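Local coordinates for protein alginate lyase, family PL7 (Zobellia galactanivorans, PDB 3ZPY) that probably cleaves alginate by beta-elimination, as polysaccharide lyases of family PL7 do, this chain being the catalytic domain of a longer enzyme, at residues 96-101 / 183-188; 103-108 / 236-241; 109-114 / 223-228. All blocks are in the same frame, centred on the assembly; numbering follows the deposited sequence.

How the contacts relate
Contacts 1 and 2 use successive parts of one strand, 96-107, which pairs with 182-189 on one side and with 235-247 on the other, all in the same antiparallel sheet. They meet where C184 SG packs on V103 CG1, although their centres are about 18 Å apart. Both send one row of largely apolar or aromatic side chains into the interior. Contact 1 adds an aromatic-sulfur cluster there, whereas contact 2, the most buried of the three, adds an arginine-glutamine pair on its other face. Contact 3 lies nearer the surface and joins two loops, not strands; it relies on a few backbone acceptors, a threonine hydroxyl and water. It touches contact 2 through P109, L223 and G236.

Contact 1. Residues 96-101 / 183-188; sequences THTMEW and NCKLVY
H97 with Y188, M99 with L186 and W101 with C184 are the hydrogen-bonded pairs of two antiparallel strands, whose segment directions differ by 166°. Each pair exchanges two backbone bonds, among them L186 N to M99 O at 2.9 Å and C184 N to W101 O at 2.8 Å. Y188 O takes a further bond from the imidazole: H97 ND1 lies 3.3 Å from Y188 O and reaches it from the face of the carbonyl plane opposite to that used by H97 N.

The aromatic contacts gather at W101. Its CG sits between the backbone N and the carbonyl carbon (chi1 70°), which swings the indole across to the partner strand. C184 CB then stands 3.4 Å from the centroid of the six-membered ring of W101, only 7° off the normal, a CH-pi contact over the face; C184 SG adds a sulfur-aromatic contact on that face. M99 CE covers the opposite face near the rim, and L186 CB meets the edge, 3.7 Å from W101 CZ3. Purely apolar packing continues with M99 CE and L186 CD2, 4.2 Å apart.

On the face carrying T98, E100, K185 and V187 the side chains are more exposed. T98 CG2 touches K185 CG at 3.7 Å, and E100 runs alongside K185. Their charged ends stay apart, E100 OE2 being 5.4 Å from K185 NZ, while the lysine makes a cation-pi contact with F196.

The indole, C184 and L186 also reach F121, F217, V219 and I124 of the facing sheet, an interface characteristic of the beta-sandwich jelly roll of PL7 lyases.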
loop_
_atom_site.group_PDB
_atom_site.type_symbol
_atom_site.label_atom_id
_atom_site.label_comp_id
_atom_site.label_asym_id
_atom_site.label_seq_id
_atom_site.Cartn_x
_atom_site.Cartn_y
_atom_site.Cartn_z
ATOM N N THR A 96 -18.427 -2.234 10.103
ATOM C CA THR A 96 -17.397 -1.219 10.173
ATOM C C THR A 96 -16.041 -1.921 10.006
ATOM O O THR A 96 -15.760 -2.912 10.652
ATOM C CB THR A 96 -17.455 -0.502 11.502
ATOM O OG1 THR A 96 -18.638 0.252 11.593
ATOM C CG2 THR A 96 -16.262 0.516 11.697
ATOM N N HIS A 97 -15.205 -1.369 9.118
ATOM C CA HIS A 97 -14.013 -2.097 8.651
ATOM C C HIS A 97 -12.879 -1.213 8.712
ATOM O O HIS A 97 -12.887 -0.100 8.166
ATOM C CB HIS A 97 -14.250 -2.456 7.144
ATOM C CG HIS A 97 -15.491 -3.285 6.958
ATOM N ND1 HIS A 97 -16.710 -2.783 6.581
ATOM C CD2 HIS A 97 -15.708 -4.595 7.328
ATOM C CE1 HIS A 97 -17.630 -3.780 6.654
ATOM N NE2 HIS A 97 -17.030 -4.868 7.090
ATOM N N THR A 98 -11.864 -1.633 9.519
ATOM C CA THR A 98 -10.733 -0.694 9.918
ATOM C C THR A 98 -9.358 -1.325 9.731
ATOM O O THR A 98 -9.185 -2.513 10.068
ATOM C CB THR A 98 -10.895 -0.364 11.432
ATOM O OG1 THR A 98 -12.207 0.192 11.646
ATOM C CG2 THR A 98 -9.898 0.658 11.945
ATOM N N MET A 99 -8.426 -0.519 9.210
ATOM C CA MET A 99 -7.050 -0.915 9.256
ATOM C C MET A 99 -6.323 0.131 9.991
ATOM O O MET A 99 -6.442 1.312 9.691
ATOM C CB MET A 99 -6.467 -1.077 7.849
ATOM C CG MET A 99 -4.989 -1.416 7.896
ATOM S SD MET A 99 -4.318 -1.878 6.244
ATOM C CE MET A 99 -4.446 -0.314 5.322
ATOM N N GLU A 100 -5.584 -0.293 11.050
ATOM C CA GLU A 100 -4.682 0.646 11.786
ATOM C C GLU A 100 -3.237 0.218 11.578
ATOM O O GLU A 100 -2.911 -0.965 11.587
ATOM C CB GLU A 100 -4.998 0.608 13.247
ATOM C CG GLU A 100 -6.357 1.210 13.566
ATOM C CD GLU A 100 -6.790 1.013 14.994
ATOM O OE1 GLU A 100 -7.135 -0.157 15.265
ATOM O OE2 GLU A 100 -6.725 1.940 15.772
ATOM N N TRP A 101 -2.382 1.210 11.342
ATOM C CA TRP A 101 -0.939 0.935 11.216
ATOM C C TRP A 101 -0.173 2.158 11.507
ATOM O O TRP A 101 -0.621 3.286 11.255
ATOM C CB TRP A 101 -0.615 0.392 9.803
ATOM C CG TRP A 101 -0.706 1.278 8.605
ATOM C CD1 TRP A 101 0.391 1.591 7.786
ATOM C CD2 TRP A 101 -1.845 1.943 8.007
ATOM N NE1 TRP A 101 0.007 2.376 6.758
ATOM C CE2 TRP A 101 -1.342 2.630 6.816
ATOM C CE3 TRP A 101 -3.197 1.996 8.288
ATOM C CZ2 TRP A 101 -2.221 3.366 5.973
ATOM C CZ3 TRP A 101 -4.046 2.725 7.457
ATOM C CH2 TRP A 101 -3.555 3.428 6.349
ATOM N N ASN A 183 0.319 7.510 13.246
ATOM C CA ASN A 183 -0.633 6.444 13.543
ATOM C C ASN A 183 -1.876 6.559 12.674
ATOM O O ASN A 183 -2.656 7.538 12.850
ATOM C CB ASN A 183 -1.049 6.457 15.013
ATOM C CG ASN A 183 0.157 6.244 15.935
ATOM O OD1 ASN A 183 0.952 5.281 15.721
ATOM N ND2 ASN A 183 0.318 7.094 16.952
ATOM N N CYS A 184 -2.027 5.658 11.685
ATOM C CA CYS A 184 -3.056 5.819 10.636
ATOM C C CYS A 184 -4.208 4.910 10.961
ATOM O O CYS A 184 -4.016 3.794 11.478
ATOM C CB CYS A 184 -2.493 5.383 9.272
ATOM S SG CYS A 184 -1.008 6.236 8.758
ATOM N N LYS A 185 -5.433 5.379 10.685
ATOM C CA LYS A 185 -6.632 4.573 10.864
ATOM C C LYS A 185 -7.490 4.805 9.624
ATOM O O LYS A 185 -7.974 5.928 9.423
ATOM C CB LYS A 185 -7.333 4.963 12.167
ATOM C CG LYS A 185 -8.590 4.123 12.456
ATOM C CD LYS A 185 -9.139 4.318 13.861
ATOM C CE LYS A 185 -9.654 5.678 14.151
ATOM N NZ LYS A 185 -10.501 5.797 15.394
ATOM N N LEU A 186 -7.707 3.760 8.842
ATOM C CA LEU A 186 -8.481 3.830 7.566
ATOM C C LEU A 186 -9.751 3.036 7.796
ATOM O O LEU A 186 -9.709 1.846 8.163
ATOM C CB LEU A 186 -7.603 3.237 6.497
ATOM C CG LEU A 186 -8.176 3.329 5.084
ATOM C CD1 LEU A 186 -8.393 4.779 4.686
ATOM C CD2 LEU A 186 -7.231 2.600 4.115
ATOM N N VAL A 187 -10.888 3.710 7.664
ATOM C CA VAL A 187 -12.198 3.131 8.025
ATOM C C VAL A 187 -13.049 3.178 6.765
ATOM O O VAL A 187 -13.124 4.197 6.107
ATOM C CB VAL A 187 -12.858 3.876 9.159
ATOM C CG1 VAL A 187 -14.162 3.161 9.539
ATOM C CG2 VAL A 187 -11.942 3.895 10.450
ATOM N N TYR A 188 -13.794 2.105 6.545
ATOM C CA TYR A 188 -14.851 2.059 5.525
ATOM C C TYR A 188 -16.082 1.582 6.283
ATOM O O TYR A 188 -16.103 0.452 6.769
ATOM C CB TYR A 188 -14.458 1.027 4.409
ATOM C CG TYR A 188 -15.169 1.196 3.073
ATOM C CD1 TYR A 188 -16.196 2.151 2.836
ATOM C CD2 TYR A 188 -14.732 0.442 1.993
ATOM C CE1 TYR A 188 -16.840 2.249 1.556
ATOM C CE2 TYR A 188 -15.338 0.540 0.693
ATOM C CZ TYR A 188 -16.353 1.475 0.493
ATOM O OH TYR A 188 -16.935 1.530 -0.812
#

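Contact 2. Residues 103-108 / 236-241; sequences VQVNQL and GLVRIK
Q104 and R239 face each other as a hydrogen-bonded antiparallel pair, and every N-H and C=O of their two backbones that points across is matched: Q104 N to R239 O at 3.0 Å and R239 N to Q104 O at 2.9 Å. The two side chains run alongside each other on the same face of the sheet. Q104 OE1 approaches the edge of the guanidinium near its plane and accepts from R239 NH2 at 2.7 Å, with a weak second bond from R239 NE. The amide and guanidinium planes are 63° apart, and R239 NH2 approaches from above the Q104 side-chain carbonyl, 52° out of its plane. T181 OG1 satisfies Q104 NE2, and Y59 OH satisfies R239 NH1, while W57 makes a cation-pi contact with the arginine.

Beyond V105 the register slips by one in a beta bulge, where N106 and Q107 share L237. N106 N donates to L237 O at 2.9 Å, and L237 N to Q107 O at 3.0 Å; Q107 N is buried without a partner. The opposite face is apolar, with V103 CG2 3.7 Å from V238 CG1.

A leucine in place of R239 would probably leave Q104 OE1 and the Y59 hydroxyl without these donors, and the glutamine amide freer to turn. The chemistry thus implies a two-sided strand pair, apolar toward the interior and, on the other face, polar, where the guanidinium probably compensates for the burial of the Q104 side-chain carbonyl.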
loop_
_atom_site.group_PDB
_atom_site.type_symbol
_atom_site.label_atom_id
_atom_site.label_comp_id
_atom_site.label_asym_id
_atom_site.label_seq_id
_atom_site.Cartn_x
_atom_site.Cartn_y
_atom_site.Cartn_z
ATOM N N VAL A 103 3.145 4.199 10.725
ATOM C CA VAL A 103 3.962 4.226 9.425
ATOM C C VAL A 103 4.941 5.392 9.453
ATOM O O VAL A 103 4.693 6.460 10.056
ATOM C CB VAL A 103 2.985 4.368 8.204
ATOM C CG1 VAL A 103 2.320 5.773 8.119
ATOM C CG2 VAL A 103 3.702 4.045 6.882
ATOM N N GLN A 104 6.048 5.174 8.727
ATOM C CA GLN A 104 6.826 6.290 8.163
ATOM C C GLN A 104 7.154 6.020 6.716
ATOM O O GLN A 104 7.149 4.860 6.261
ATOM C CB GLN A 104 8.144 6.472 8.870
ATOM C CG GLN A 104 8.095 6.644 10.417
ATOM C CD GLN A 104 9.403 7.144 10.924
ATOM O OE1 GLN A 104 10.423 7.147 10.148
ATOM N NE2 GLN A 104 9.459 7.566 12.169
ATOM N N VAL A 105 7.350 7.123 6.001
ATOM C CA VAL A 105 7.887 7.011 4.641
ATOM C C VAL A 105 9.285 7.628 4.789
ATOM O O VAL A 105 9.391 8.799 5.230
ATOM C CB VAL A 105 7.020 7.645 3.554
ATOM C CG1 VAL A 105 7.738 7.521 2.200
ATOM C CG2 VAL A 105 5.612 7.050 3.590
ATOM N N ASN A 106 10.337 6.883 4.380
ATOM C CA ASN A 106 11.650 7.334 4.534
ATOM C C ASN A 106 12.315 7.810 3.222
ATOM O O ASN A 106 13.358 8.393 3.282
ATOM C CB ASN A 106 12.493 6.198 5.118
ATOM C CG ASN A 106 11.949 5.749 6.502
ATOM O OD1 ASN A 106 11.918 6.553 7.443
ATOM N ND2 ASN A 106 11.377 4.554 6.563
ATOM N N GLN A 107 11.718 7.541 2.054
ATOM C CA GLN A 107 12.335 7.875 0.788
ATOM C C GLN A 107 11.249 7.762 -0.257
ATOM O O GLN A 107 10.483 6.791 -0.245
ATOM C CB GLN A 107 13.431 6.810 0.432
ATOM C CG GLN A 107 14.196 7.119 -0.833
ATOM C CD GLN A 107 15.245 8.229 -0.763
ATOM O OE1 GLN A 107 15.755 8.581 0.236
ATOM N NE2 GLN A 107 15.640 8.665 -1.876
ATOM N N LEU A 108 11.221 8.747 -1.168
ATOM C CA LEU A 108 10.326 8.703 -2.350
ATOM C C LEU A 108 11.157 8.327 -3.578
ATOM O O LEU A 108 12.371 8.622 -3.671
ATOM C CB LEU A 108 9.695 10.077 -2.623
ATOM C CG LEU A 108 8.722 10.487 -1.526
ATOM C CD1 LEU A 108 8.215 11.885 -1.827
ATOM C CD2 LEU A 108 7.659 9.457 -1.254
ATOM N N GLY A 236 11.418 3.753 -3.322
ATOM C CA GLY A 236 10.716 4.289 -2.152
ATOM C C GLY A 236 10.873 3.310 -1.000
ATOM O O GLY A 236 11.187 2.121 -1.193
ATOM N N LEU A 237 10.732 3.854 0.226
ATOM C CA LEU A 237 10.893 3.048 1.405
ATOM C C LEU A 237 9.806 3.453 2.425
ATOM O O LEU A 237 9.718 4.592 2.769
ATOM C CB LEU A 237 12.281 3.264 1.991
ATOM C CG LEU A 237 12.641 2.380 3.186
ATOM C CD1 LEU A 237 12.589 0.883 2.873
ATOM C CD2 LEU A 237 14.009 2.734 3.800
ATOM N N VAL A 238 9.020 2.474 2.819
ATOM C CA VAL A 238 7.914 2.604 3.762
ATOM C C VAL A 238 8.241 1.641 4.906
ATOM O O VAL A 238 8.731 0.521 4.704
ATOM C CB VAL A 238 6.558 2.208 3.162
ATOM C CG1 VAL A 238 5.492 2.223 4.223
ATOM C CG2 VAL A 238 6.194 3.074 1.961
ATOM N N ARG A 239 8.027 2.055 6.143
ATOM C CA ARG A 239 8.208 1.139 7.258
ATOM C C ARG A 239 6.939 1.182 8.167
ATOM O O ARG A 239 6.353 2.248 8.378
ATOM C CB ARG A 239 9.518 1.429 7.991
ATOM C CG ARG A 239 9.645 2.778 8.683
ATOM C CD ARG A 239 11.016 2.896 9.311
ATOM N NE ARG A 239 11.232 4.123 9.990
ATOM C CZ ARG A 239 12.364 4.428 10.597
ATOM N NH1 ARG A 239 13.353 3.525 10.668
ATOM N NH2 ARG A 239 12.510 5.672 11.029
ATOM N N ILE A 240 6.537 -0.011 8.660
ATOM C CA ILE A 240 5.253 -0.182 9.352
ATOM C C ILE A 240 5.476 -0.944 10.664
ATOM O O ILE A 240 6.290 -1.908 10.734
ATOM C CB ILE A 240 4.220 -0.908 8.415
ATOM C CG1 ILE A 240 4.051 -0.111 7.135
ATOM C CG2 ILE A 240 2.921 -1.216 9.122
ATOM C CD1 ILE A 240 3.250 -0.763 5.987
ATOM N N LYS A 241 4.666 -0.564 11.640
ATOM C CA LYS A 241 4.532 -1.403 12.845
ATOM C C LYS A 241 3.105 -1.269 13.371
ATOM O O LYS A 241 2.317 -0.457 12.856
ATOM C CB LYS A 241 5.511 -0.995 13.953
ATOM C CG LYS A 241 5.429 0.401 14.481
ATOM C CD LYS A 241 6.625 0.679 15.412
ATOM C CE LYS A 241 6.503 2.062 15.937
ATOM N NZ LYS A 241 7.554 2.326 16.982
#

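Contact 3. Residues 109-114 / 223-228; sequences PQDTDG and LQSVKG
T112 keeps OG1 opposite its own carbonyl carbon (chi1 -60°), the setting that carries the hydroxyl across to the 223-228 loop, where OG1 donates to K227 O at 2.9 Å. The hydroxyl comes from above that carbonyl, 55° out of its plane. In V226 the equivalent choice for CG1 (chi1 -71°) puts this methyl 3.3 Å from Q110 O, against the backbone leading into D111.

The backbone supplies the second direct bond, T112 N to S225 O at 2.9 Å. S225 O also meets a water that bridges to D113 N. D111 lays its carboxylate beside the serine, OD1 3.5 Å from S225 CB, and a second water links the loops, lying 2.6 Å from D111 OD1 and 2.9 Å from Q224 O. Farther in, the pyrrolidine of P109 and the side chain of L223 overlap from opposing directions, with P109 CG 4.0 Å from L223 CD2. R64 also grips the 109-114 loop, its guanidinium bonded to Q110 O and D111 O.

Residues D111 to G114 form a type I beta turn closed by G114 N to D111 O, and G114 has the positive phi that glycine readily adopts. Each loop crosses from one sheet to the other, 96-107 to 117-125 and 221-223 to 235-247, and their pairing is that of connecting loops at the end of a beta-sandwich.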
loop_
_atom_site.group_PDB
_atom_site.type_symbol
_atom_site.label_atom_id
_atom_site.label_comp_id
_atom_site.label_asym_id
_atom_site.label_seq_id
_atom_site.Cartn_x
_atom_site.Cartn_y
_atom_site.Cartn_z
ATOM N N PRO A 109 10.483 7.689 -4.577
ATOM C CA PRO A 109 11.122 7.363 -5.831
ATOM C C PRO A 109 11.074 8.572 -6.764
ATOM O O PRO A 109 10.777 9.715 -6.309
ATOM C CB PRO A 109 10.305 6.163 -6.309
ATOM C CG PRO A 109 8.872 6.601 -5.906
ATOM C CD PRO A 109 9.116 7.128 -4.474
ATOM N N GLN A 110 11.348 8.336 -8.085
ATOM C CA GLN A 110 11.333 9.430 -9.095
ATOM C C GLN A 110 10.323 8.979 -10.125
ATOM O O GLN A 110 10.461 7.825 -10.683
ATOM C CB GLN A 110 12.687 9.565 -9.691
ATOM C CG GLN A 110 12.715 10.504 -10.921
ATOM C CD GLN A 110 14.102 10.683 -11.415
ATOM O OE1 GLN A 110 15.054 10.394 -10.719
ATOM N NE2 GLN A 110 14.241 11.172 -12.632
ATOM N N ASP A 111 9.356 9.852 -10.411
ATOM C CA ASP A 111 8.364 9.629 -11.489
ATOM C C ASP A 111 9.018 9.277 -12.797
ATOM O O ASP A 111 10.171 9.660 -13.090
ATOM C CB ASP A 111 7.619 10.955 -11.715
ATOM C CG ASP A 111 6.617 11.288 -10.548
ATOM O OD1 ASP A 111 6.605 10.542 -9.509
ATOM O OD2 ASP A 111 5.875 12.295 -10.805
ATOM N N THR A 112 8.255 8.585 -13.669
ATOM C CA THR A 112 8.709 8.296 -15.059
ATOM C C THR A 112 9.155 9.570 -15.751
ATOM O O THR A 112 10.201 9.577 -16.409
ATOM C CB THR A 112 7.560 7.641 -15.858
ATOM O OG1 THR A 112 7.244 6.433 -15.165
ATOM C CG2 THR A 112 8.030 7.287 -17.323
ATOM N N ASP A 113 8.381 10.644 -15.564
ATOM C CA ASP A 113 8.652 11.925 -16.212
ATOM C C ASP A 113 9.742 12.708 -15.520
ATOM O O ASP A 113 10.020 13.794 -15.963
ATOM C CB ASP A 113 7.387 12.809 -16.375
ATOM C CG ASP A 113 6.803 13.295 -15.023
ATOM O OD1 ASP A 113 7.580 13.315 -14.029
ATOM O OD2 ASP A 113 5.593 13.733 -15.007
ATOM N N GLY A 114 10.288 12.219 -14.376
ATOM C CA GLY A 114 11.502 12.781 -13.757
ATOM C C GLY A 114 11.237 13.841 -12.692
ATOM O O GLY A 114 12.122 14.136 -11.815
ATOM N N LEU A 223 4.438 1.760 -5.407
ATOM C CA LEU A 223 4.928 3.027 -6.050
ATOM C C LEU A 223 3.881 3.552 -6.948
ATOM O O LEU A 223 3.005 2.794 -7.436
ATOM C CB LEU A 223 6.233 2.793 -6.840
ATOM C CG LEU A 223 7.415 2.245 -6.039
ATOM C CD1 LEU A 223 8.684 2.275 -6.896
ATOM C CD2 LEU A 223 7.620 2.979 -4.726
ATOM N N GLN A 224 3.943 4.857 -7.187
ATOM C CA GLN A 224 3.035 5.585 -8.074
ATOM C C GLN A 224 3.740 6.394 -9.141
ATOM O O GLN A 224 4.884 6.750 -8.934
ATOM C CB GLN A 224 1.941 6.376 -7.325
ATOM C CG GLN A 224 1.015 5.507 -6.532
ATOM C CD GLN A 224 -0.033 4.845 -7.453
ATOM O OE1 GLN A 224 -0.748 5.550 -8.131
ATOM N NE2 GLN A 224 -0.058 3.524 -7.543
ATOM N N SER A 225 3.060 6.643 -10.258
ATOM C CA SER A 225 3.624 7.489 -11.314
ATOM C C SER A 225 4.942 7.015 -11.895
ATOM O O SER A 225 5.787 7.834 -12.352
ATOM C CB SER A 225 3.698 8.988 -10.819
ATOM O OG SER A 225 2.467 9.491 -10.453
ATOM N N VAL A 226 5.131 5.704 -11.911
ATOM C CA VAL A 226 6.390 5.067 -12.427
ATOM C C VAL A 226 6.078 4.039 -13.499
ATOM O O VAL A 226 6.889 3.186 -13.796
ATOM C CB VAL A 226 7.334 4.548 -11.332
ATOM C CG1 VAL A 226 7.939 5.769 -10.649
ATOM C CG2 VAL A 226 6.627 3.522 -10.389
ATOM N N LYS A 227 4.910 4.205 -14.106
ATOM C CA LYS A 227 4.519 3.305 -15.196
ATOM C C LYS A 227 5.546 3.441 -16.305
ATOM O O LYS A 227 5.834 4.562 -16.791
ATOM C CB LYS A 227 3.107 3.633 -15.698
ATOM C CG LYS A 227 2.028 3.350 -14.648
ATOM C CD LYS A 227 0.633 3.265 -15.255
ATOM C CE LYS A 227 -0.421 2.872 -14.209
ATOM N NZ LYS A 227 -1.800 2.705 -14.769
ATOM N N GLY A 228 6.083 2.312 -16.778
ATOM C CA GLY A 228 7.014 2.381 -17.941
ATOM C C GLY A 228 8.371 2.986 -17.588
ATOM O O GLY A 228 9.210 3.162 -18.465
HETATM O O HOH W 1 7.108 8.394 -8.054
HETATM O O HOH W 2 5.348 10.225 -14.438
#